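Local coordinates for protein putative phosphomannomutase (Thermus thermophilus, PDB 1TUO) that probably acts as a magnesium-dependent sugar-phosphate mutase of the phosphohexose mutase family, perhaps a phosphopentomutase, at residues F27-R41 with A63-L77. Sequence-based numbering, arbitrary orientation.
Sequences FTFATLHRLAEAYGR and AFARALSGHLAGMGL
Phe27 directs the CD2-CE2 edge of its ring onto one face of Phe64, a T-shaped pair with planes 77° apart, while Phe29 stacks on the opposite face, its centroid 4.2 Å from that of Phe64. Sandwiched between them, the Phe64 ring also reaches Leu106 and Leu116 of the neighbouring strands 102-106 and 115-122. Leu32 lays CD1 against Ala67 CB and the backbone of Leu68. At His33 the contact turns polar: its ND1 shares a hydrogen bond of 2.8 Å with His71 ND1, the rings meeting rim to rim. Helix segments 29-41 and 63-75 cross at -39°, their axes 9.3 Å apart at the closest; the two helices pack side by side on the sheet of the first alpha/beta/alpha domain of the phosphohexomutase fold, joined in sequence through strand 50-55. Ala36 CB sits over a face of the His71 imidazole in a CH-pi contact and presses on Leu68 CD1 at a tight 3.4 Å. From the next position, Glu37 bends at chi2 (74°) to bring OE2 into the imidazole plane, where it accepts from His71 NE2 at 2.8 Å. Its OE1 receives both NE and NH2 of Arg41 side-on, a salt bridge within the same helix, so the carboxylate links histidine and arginine, and its charge would probably favour a proton on His71 NE2. Tyr39 meets Leu72 CD1 with its ring edge. Bare Gly40 admits Met75, a knob among Ala36, Glu37, Gly40 and Arg41, and Met75 CE lies 3.4 Å from Arg41 N.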
loop_
_atom_site.group_PDB
_atom_site.type_symbol
_atom_site.label_atom_id
_atom_site.label_comp_id
_atom_site.label_asym_id
_atom_site.label_seq_id
_atom_site.Cartn_x
_atom_site.Cartn_y
_atom_site.Cartn_z
ATOM N N PHE A 27 -1.111 17.035 -15.012
ATOM C CA PHE A 27 -1.672 17.366 -13.705
ATOM C C PHE A 27 -1.464 18.842 -13.396
ATOM O O PHE A 27 -0.442 19.234 -12.832
ATOM C CB PHE A 27 -1.036 16.517 -12.603
ATOM C CG PHE A 27 -1.886 16.414 -11.366
ATOM C CD1 PHE A 27 -2.884 15.451 -11.279
ATOM C CD2 PHE A 27 -1.739 17.320 -10.328
ATOM C CE1 PHE A 27 -3.729 15.399 -10.161
ATOM C CE2 PHE A 27 -2.576 17.278 -9.211
ATOM C CZ PHE A 27 -3.571 16.315 -9.132
ATOM N N THR A 28 -2.445 19.654 -13.779
ATOM C CA THR A 28 -2.392 21.094 -13.564
ATOM C C THR A 28 -3.562 21.533 -12.690
ATOM O O THR A 28 -4.482 20.749 -12.423
ATOM C CB THR A 28 -2.510 21.848 -14.902
ATOM O OG1 THR A 28 -3.787 21.553 -15.489
ATOM C CG2 THR A 28 -1.403 21.414 -15.861
ATOM N N PHE A 29 -3.540 22.782 -12.244
ATOM C CA PHE A 29 -4.652 23.263 -11.434
ATOM C C PHE A 29 -5.915 23.263 -12.292
ATOM O O PHE A 29 -7.019 23.033 -11.792
ATOM C CB PHE A 29 -4.365 24.657 -10.881
ATOM C CG PHE A 29 -3.454 24.646 -9.691
ATOM C CD1 PHE A 29 -2.076 24.745 -9.843
ATOM C CD2 PHE A 29 -3.978 24.467 -8.409
ATOM C CE1 PHE A 29 -1.227 24.664 -8.736
ATOM C CE2 PHE A 29 -3.140 24.383 -7.299
ATOM C CZ PHE A 29 -1.763 24.481 -7.460
ATOM N N ALA A 30 -5.747 23.509 -13.587
ATOM C CA ALA A 30 -6.883 23.507 -14.507
ATOM C C ALA A 30 -7.514 22.114 -14.541
ATOM O O ALA A 30 -8.743 21.981 -14.501
ATOM C CB ALA A 30 -6.426 23.904 -15.903
ATOM N N THR A 31 -6.680 21.079 -14.617
ATOM C CA THR A 31 -7.216 19.722 -14.647
ATOM C C THR A 31 -7.813 19.312 -13.297
ATOM O O THR A 31 -8.778 18.562 -13.207
ATOM C CB THR A 31 -6.074 18.774 -15.006
ATOM O OG1 THR A 31 -5.803 18.876 -16.407
ATOM C CG2 THR A 31 -6.468 17.332 -14.672
ATOM N N LEU A 32 -7.160 19.797 -12.224
ATOM C CA LEU A 32 -7.656 19.540 -10.877
ATOM C C LEU A 32 -9.080 20.088 -10.685
ATOM O O LEU A 32 -9.941 19.462 -10.090
ATOM C CB LEU A 32 -6.691 20.204 -9.889
ATOM C CG LEU A 32 -6.996 19.885 -8.425
ATOM C CD1 LEU A 32 -8.088 20.787 -7.843
ATOM C CD2 LEU A 32 -7.460 18.445 -8.200
ATOM N N HIS A 33 -9.305 21.323 -11.185
ATOM C CA HIS A 33 -10.632 21.922 -11.048
ATOM C C HIS A 33 -11.680 21.205 -11.909
ATOM O O HIS A 33 -12.853 21.114 -11.569
ATOM C CB HIS A 33 -10.537 23.395 -11.457
ATOM C CG HIS A 33 -10.079 24.221 -10.280
ATOM N ND1 HIS A 33 -10.796 24.341 -9.139
ATOM C CD2 HIS A 33 -8.877 24.928 -10.123
ATOM C CE1 HIS A 33 -10.048 25.096 -8.314
ATOM N NE2 HIS A 33 -8.894 25.464 -8.874
ATOM N N ARG A 34 -11.280 20.642 -13.046
ATOM C CA ARG A 34 -12.218 19.899 -13.874
ATOM C C ARG A 34 -12.583 18.621 -13.119
ATOM O O ARG A 34 -13.744 18.200 -13.099
ATOM C CB ARG A 34 -11.585 19.549 -15.222
ATOM C CG ARG A 34 -11.369 20.747 -16.130
ATOM C CD ARG A 34 -10.564 20.364 -17.368
ATOM N NE ARG A 34 -11.239 19.373 -18.201
ATOM C CZ ARG A 34 -10.652 18.702 -19.186
ATOM N NH1 ARG A 34 -9.368 18.915 -19.461
ATOM N NH2 ARG A 34 -11.345 17.820 -19.899
ATOM N N LEU A 35 -11.589 18.013 -12.479
ATOM C CA LEU A 35 -11.838 16.788 -11.724
ATOM C C LEU A 35 -12.717 17.097 -10.510
ATOM O O LEU A 35 -13.608 16.313 -10.167
ATOM C CB LEU A 35 -10.520 16.157 -11.266
ATOM C CG LEU A 35 -10.632 14.846 -10.478
ATOM C CD1 LEU A 35 -11.432 13.821 -11.278
ATOM C CD2 LEU A 35 -9.240 14.315 -10.178
ATOM N N ALA A 36 -12.475 18.240 -9.873
ATOM C CA ALA A 36 -13.257 18.634 -8.702
ATOM C C ALA A 36 -14.726 18.777 -9.075
ATOM O O ALA A 36 -15.608 18.330 -8.344
ATOM C CB ALA A 36 -12.733 19.940 -8.128
ATOM N N GLU A 37 -14.982 19.402 -10.220
ATOM C CA GLU A 37 -16.352 19.593 -10.689
ATOM C C GLU A 37 -17.034 18.246 -10.913
ATOM O O GLU A 37 -18.195 18.056 -10.541
ATOM C CB GLU A 37 -16.357 20.388 -11.999
ATOM C CG GLU A 37 -17.751 20.787 -12.469
ATOM C CD GLU A 37 -18.352 21.914 -11.646
ATOM O OE1 GLU A 37 -19.580 22.123 -11.736
ATOM O OE2 GLU A 37 -17.601 22.602 -10.920
ATOM N N ALA A 38 -16.313 17.315 -11.529
ATOM C CA ALA A 38 -16.847 15.986 -11.807
ATOM C C ALA A 38 -17.192 15.266 -10.515
ATOM O O ALA A 38 -18.268 14.690 -10.372
ATOM C CB ALA A 38 -15.829 15.170 -12.583
ATOM N N TYR A 39 -16.256 15.294 -9.575
ATOM C CA TYR A 39 -16.442 14.635 -8.294
ATOM C C TYR A 39 -17.589 15.245 -7.488
ATOM O O TYR A 39 -18.397 14.521 -6.899
ATOM C CB TYR A 39 -15.134 14.704 -7.497
ATOM C CG TYR A 39 -15.149 13.922 -6.208
ATOM C CD1 TYR A 39 -15.566 12.588 -6.180
ATOM C CD2 TYR A 39 -14.712 14.501 -5.021
ATOM C CE1 TYR A 39 -15.546 11.849 -4.994
ATOM C CE2 TYR A 39 -14.686 13.773 -3.833
ATOM C CZ TYR A 39 -15.102 12.453 -3.826
ATOM O OH TYR A 39 -15.065 11.730 -2.652
ATOM N N GLY A 40 -17.663 16.570 -7.474
ATOM C CA GLY A 40 -18.723 17.239 -6.739
ATOM C C GLY A 40 -20.093 16.923 -7.311
ATOM O O GLY A 40 -21.039 16.654 -6.564
ATOM N N ARG A 41 -20.206 16.960 -8.636
ATOM C CA ARG A 41 -21.476 16.668 -9.293
ATOM C C ARG A 41 -21.888 15.244 -8.954
ATOM O O ARG A 41 -23.060 14.968 -8.684
ATOM C CB ARG A 41 -21.349 16.828 -10.814
ATOM C CG ARG A 41 -21.054 18.254 -11.257
ATOM C CD ARG A 41 -21.197 18.442 -12.766
ATOM N NE ARG A 41 -20.772 19.780 -13.180
ATOM C CZ ARG A 41 -20.977 20.301 -14.386
ATOM N NH1 ARG A 41 -21.612 19.604 -15.319
ATOM N NH2 ARG A 41 -20.547 21.526 -14.663
ATOM N N ALA A 63 -1.165 22.603 -1.966
ATOM C CA ALA A 63 -1.905 23.616 -2.716
ATOM C C ALA A 63 -3.043 23.000 -3.533
ATOM O O ALA A 63 -4.137 23.569 -3.618
ATOM C CB ALA A 63 -0.956 24.389 -3.635
ATOM N N PHE A 64 -2.789 21.841 -4.137
ATOM C CA PHE A 64 -3.818 21.166 -4.923
ATOM C C PHE A 64 -4.956 20.728 -4.005
ATOM O O PHE A 64 -6.128 20.808 -4.372
ATOM C CB PHE A 64 -3.235 19.945 -5.644
ATOM C CG PHE A 64 -2.413 20.286 -6.871
ATOM C CD1 PHE A 64 -1.072 19.938 -6.946
ATOM C CD2 PHE A 64 -2.998 20.914 -7.964
ATOM C CE1 PHE A 64 -0.323 20.207 -8.100
ATOM C CE2 PHE A 64 -2.259 21.187 -9.115
ATOM C CZ PHE A 64 -0.920 20.829 -9.180
ATOM N N ALA A 65 -4.605 20.262 -2.810
ATOM C CA ALA A 65 -5.615 19.818 -1.851
ATOM C C ALA A 65 -6.488 20.981 -1.374
ATOM O O ALA A 65 -7.698 20.830 -1.198
ATOM C CB ALA A 65 -4.944 19.139 -0.656
ATOM N N ARG A 66 -5.877 22.137 -1.149
ATOM C CA ARG A 66 -6.633 23.300 -0.709
ATOM C C ARG A 66 -7.579 23.734 -1.829
ATOM O O ARG A 66 -8.725 24.106 -1.578
ATOM C CB ARG A 66 -5.686 24.452 -0.345
ATOM C CG ARG A 66 -4.866 24.217 0.922
ATOM C CD ARG A 66 -4.227 25.515 1.419
ATOM N NE ARG A 66 -3.283 26.077 0.458
ATOM C CZ ARG A 66 -2.006 25.718 0.357
ATOM N NH1 ARG A 66 -1.506 24.792 1.164
ATOM N NH2 ARG A 66 -1.227 26.287 -0.553
ATOM N N ALA A 67 -7.094 23.663 -3.066
ATOM C CA ALA A 67 -7.892 24.053 -4.227
ATOM C C ALA A 67 -9.089 23.119 -4.389
ATOM O O ALA A 67 -10.210 23.564 -4.645
ATOM C CB ALA A 67 -7.029 24.022 -5.487
ATOM N N LEU A 68 -8.846 21.821 -4.242
ATOM C CA LEU A 68 -9.922 20.842 -4.367
ATOM C C LEU A 68 -10.948 21.030 -3.247
ATOM O O LEU A 68 -12.160 20.970 -3.483
ATOM C CB LEU A 68 -9.351 19.416 -4.324
ATOM C CG LEU A 68 -10.360 18.264 -4.262
ATOM C CD1 LEU A 68 -11.269 18.295 -5.484
ATOM C CD2 LEU A 68 -9.609 16.931 -4.176
ATOM N N SER A 69 -10.464 21.264 -2.032
ATOM C CA SER A 69 -11.346 21.447 -0.881
ATOM C C SER A 69 -12.250 22.656 -1.086
ATOM O O SER A 69 -13.467 22.585 -0.880
ATOM C CB SER A 69 -10.516 21.617 0.398
ATOM O OG SER A 69 -9.749 20.445 0.664
ATOM N N GLY A 70 -11.654 23.767 -1.502
ATOM C CA GLY A 70 -12.430 24.972 -1.726
ATOM C C GLY A 70 -13.472 24.779 -2.812
ATOM O O GLY A 70 -14.615 25.215 -2.665
ATOM N N HIS A 71 -13.085 24.130 -3.907
ATOM C CA HIS A 71 -14.010 23.898 -5.010
ATOM C C HIS A 71 -15.213 23.055 -4.576
ATOM O O HIS A 71 -16.369 23.399 -4.870
ATOM C CB HIS A 71 -13.280 23.214 -6.176
ATOM C CG HIS A 71 -14.048 23.228 -7.464
ATOM N ND1 HIS A 71 -13.528 23.741 -8.634
ATOM C CD2 HIS A 71 -15.292 22.790 -7.765
ATOM C CE1 HIS A 71 -14.421 23.620 -9.600
ATOM N NE2 HIS A 71 -15.502 23.044 -9.100
ATOM N N LEU A 72 -14.951 21.952 -3.876
ATOM C CA LEU A 72 -16.037 21.090 -3.429
ATOM C C LEU A 72 -16.942 21.846 -2.460
ATOM O O LEU A 72 -18.163 21.726 -2.527
ATOM C CB LEU A 72 -15.475 19.825 -2.766
ATOM C CG LEU A 72 -14.709 18.889 -3.709
ATOM C CD1 LEU A 72 -14.154 17.706 -2.912
ATOM C CD2 LEU A 72 -15.638 18.402 -4.830
ATOM N N ALA A 73 -16.343 22.633 -1.572
ATOM C CA ALA A 73 -17.108 23.414 -0.603
ATOM C C ALA A 73 -17.996 24.428 -1.328
ATOM O O ALA A 73 -19.140 24.669 -0.927
ATOM C CB ALA A 73 -16.156 24.130 0.361
ATOM N N GLY A 74 -17.464 25.020 -2.392
ATOM C CA GLY A 74 -18.225 25.990 -3.163
ATOM C C GLY A 74 -19.397 25.360 -3.902
ATOM O O GLY A 74 -20.337 26.056 -4.294
ATOM N N MET A 75 -19.345 24.044 -4.097
ATOM C CA MET A 75 -20.418 23.336 -4.788
ATOM C C MET A 75 -21.521 22.890 -3.833
ATOM O O MET A 75 -22.571 22.438 -4.274
ATOM C CB MET A 75 -19.866 22.116 -5.527
ATOM C CG MET A 75 -19.006 22.466 -6.728
ATOM S SD MET A 75 -18.396 20.997 -7.560
ATOM C CE MET A 75 -19.919 20.375 -8.327
ATOM N N GLY A 76 -21.277 22.998 -2.529
ATOM C CA GLY A 76 -22.294 22.602 -1.566
ATOM C C GLY A 76 -21.939 21.439 -0.657
ATOM O O GLY A 76 -22.712 21.086 0.239
ATOM N N LEU A 77 -20.787 20.819 -0.884
ATOM C CA LEU A 77 -20.367 19.713 -0.035
ATOM C C LEU A 77 -19.742 20.275 1.231
ATOM O O LEU A 77 -19.158 21.359 1.208
ATOM C CB LEU A 77 -19.319 18.840 -0.743
ATOM C CG LEU A 77 -19.722 17.969 -1.936
ATOM C CD1 LEU A 77 -20.910 17.100 -1.545
ATOM C CD2 LEU A 77 -20.067 18.829 -3.126
#